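Local atomic coordinates of MHC I-like leukocyte 2 long form (Mus musculus, PDB entry 6A97), a protein that binds heparan sulfate proteoglycans on the surface of fibroblasts and belongs to the MHC class I family. Residues P155-Q158 with Q159-M162. Sequence-based numbering, arbitrary orientation.
Sequences PSTQ and QNKM
Thr157 is the N-cap of a helix and turns its hydroxyl forward onto the open first turn, where OG1 accepts the backbone N-H of Asn160 at 3.0 Å. A chi1 of 71° swings OG1 toward that amide; threonine suits the place because it offers an acceptor on a short branch, within reach of the N-H. The same oxygen lies 2.6 Å from a water, which is also weakly held by NE2 of Gln159, whose extended chain leads outward. The Asn160 side chain runs at a slant to that of Thr157, its CB 3.4 Å from Thr157 OG1, but the nearby ND2 is badly angled for a bond. Ser156 adds a second polar tie: its OG donates to Thr157 O at 2.8 Å, and that carbonyl also takes Lys161 N, the first i to i+4 bond of the helix. Serine is short enough to bond the neighbouring carbonyl while its OG rests 3.5 Å from Lys161 CG. The bent chain of Gln158 brings its amide across the long aliphatic part of Lys161, Gln158 NE2 lying 3.9 Å from Lys161 CD. This surface turn starts helix 158-167 of the alpha-2 region, after strand 149-152 at one edge of the platform sheet and ahead of the long helix 171-193.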
ATOM      1  N   PRO A 155     -21.773 -26.965  -6.307  1.00 64.69           N
ATOM      2  CA  PRO A 155     -22.439 -27.883  -7.237  1.00 60.66           C
ATOM      3  C   PRO A 155     -23.537 -28.649  -6.517  1.00 57.40           C
ATOM      4  O   PRO A 155     -23.316 -29.123  -5.402  1.00 52.49           O
ATOM      5  CB  PRO A 155     -21.311 -28.815  -7.684  1.00 61.60           C
ATOM      6  CG  PRO A 155     -20.068 -28.016  -7.494  1.00 64.67           C
ATOM      7  CD  PRO A 155     -20.317 -27.176  -6.271  1.00 60.19           C
ATOM      8  N   SER A 156     -24.706 -28.763  -7.136  1.00 51.75           N
ATOM      9  CA  SER A 156     -25.860 -29.316  -6.443  1.00 55.10           C
ATOM     10  C   SER A 156     -26.946 -29.809  -7.382  1.00 49.55           C
ATOM     11  O   SER A 156     -27.284 -29.139  -8.354  1.00 49.70           O
ATOM     12  CB  SER A 156     -26.450 -28.266  -5.500  1.00 48.60           C
ATOM     13  OG  SER A 156     -27.715 -28.680  -5.010  1.00 51.29           O
ATOM     14  N   THR A 157     -27.494 -30.980  -7.079  1.00 50.01           N
ATOM     15  CA  THR A 157     -28.697 -31.458  -7.745  1.00 59.06           C
ATOM     16  C   THR A 157     -29.846 -30.483  -7.502  1.00 59.54           C
ATOM     17  O   THR A 157     -29.842 -29.735  -6.516  1.00 42.43           O
ATOM     18  CB  THR A 157     -29.108 -32.854  -7.246  1.00 58.68           C
ATOM     19  OG1 THR A 157     -29.612 -32.757  -5.907  1.00 61.26           O
ATOM     20  CG2 THR A 157     -27.917 -33.797  -7.261  1.00 58.43           C
ATOM     21  N   GLN A 158     -30.826 -30.489  -8.401  1.00 53.52           N
ATOM     22  CA  GLN A 158     -32.031 -29.683  -8.228  1.00 52.00           C
ATOM     23  C   GLN A 158     -32.793 -30.100  -6.970  1.00 42.62           C
ATOM     24  O   GLN A 158     -33.374 -29.261  -6.282  1.00 52.43           O
ATOM     25  CB  GLN A 158     -32.935 -29.798  -9.457  1.00 62.65           C
ATOM     26  CG  GLN A 158     -32.304 -29.230 -10.714  1.00 70.89           C
ATOM     27  CD  GLN A 158     -31.946 -27.764 -10.566  1.00 79.86           C
ATOM     28  OE1 GLN A 158     -32.786 -26.941 -10.204  1.00 86.51           O
ATOM     29  NE2 GLN A 158     -30.686 -27.433 -10.834  1.00 82.64           N
ATOM     30  N   GLN A 159     -32.771 -31.395  -6.674  1.00 38.75           N
ATOM     31  CA  GLN A 159     -33.402 -31.930  -5.480  1.00 47.30           C
ATOM     32  C   GLN A 159     -32.815 -31.313  -4.209  1.00 58.44           C
ATOM     33  O   GLN A 159     -33.551 -30.935  -3.297  1.00 59.07           O
ATOM     34  CB  GLN A 159     -33.259 -33.452  -5.437  1.00 51.71           C
ATOM     35  CG  GLN A 159     -33.293 -34.028  -4.018  1.00 64.28           C
ATOM     36  CD  GLN A 159     -33.356 -35.543  -3.995  1.00 84.45           C
ATOM     37  OE1 GLN A 159     -34.419 -36.133  -4.188  1.00 93.10           O
ATOM     38  NE2 GLN A 159     -32.215 -36.182  -3.759  1.00 90.28           N
ATOM     39  N   ASN A 160     -31.491 -31.210  -4.151  1.00 55.51           N
ATOM     40  CA  ASN A 160     -30.837 -30.639  -2.979  1.00 46.03           C
ATOM     41  C   ASN A 160     -31.020 -29.130  -2.894  1.00 38.17           C
ATOM     42  O   ASN A 160     -31.110 -28.579  -1.798  1.00 52.08           O
ATOM     43  CB  ASN A 160     -29.351 -30.994  -2.964  1.00 50.98           C
ATOM     44  CG  ASN A 160     -29.110 -32.460  -2.672  1.00 68.17           C
ATOM     45  OD1 ASN A 160     -29.940 -33.121  -2.051  1.00 75.32           O
ATOM     46  ND2 ASN A 160     -27.970 -32.975  -3.113  1.00 73.93           N
ATOM     47  N   LYS A 161     -31.079 -28.459  -4.040  1.00 34.14           N
ATOM     48  CA  LYS A 161     -31.357 -27.026  -4.057  1.00 51.18           C
ATOM     49  C   LYS A 161     -32.713 -26.731  -3.427  1.00 58.22           C
ATOM     50  O   LYS A 161     -32.820 -25.881  -2.540  1.00 56.35           O
ATOM     51  CB  LYS A 161     -31.322 -26.468  -5.480  1.00 45.67           C
ATOM     52  CG  LYS A 161     -29.930 -26.170  -6.024  1.00 58.69           C
ATOM     53  CD  LYS A 161     -30.009 -25.639  -7.456  1.00 64.14           C
ATOM     54  CE  LYS A 161     -28.628 -25.472  -8.080  1.00 67.31           C
ATOM     55  NZ  LYS A 161     -27.860 -24.343  -7.477  1.00 79.84           N
ATOM     56  N   MET A 162     -33.742 -27.434  -3.895  1.00 53.40           N
ATOM     57  CA  MET A 162     -35.092 -27.282  -3.362  1.00 53.16           C
ATOM     58  C   MET A 162     -35.131 -27.614  -1.874  1.00 54.73           C
ATOM     59  O   MET A 162     -35.746 -26.896  -1.092  1.00 61.31           O
ATOM     60  CB  MET A 162     -36.078 -28.168  -4.130  1.00 53.51           C
ATOM     61  CG  MET A 162     -36.309 -27.723  -5.575  1.00 53.17           C
ATOM     62  SD  MET A 162     -37.359 -28.857  -6.514  1.00116.26           S
ATOM     63  CE  MET A 162     -38.491 -29.423  -5.245  1.00 66.58           C
TER
HETATM   64  O   HOH W   1     -30.252 -35.044  -4.943  1.00 66.21           O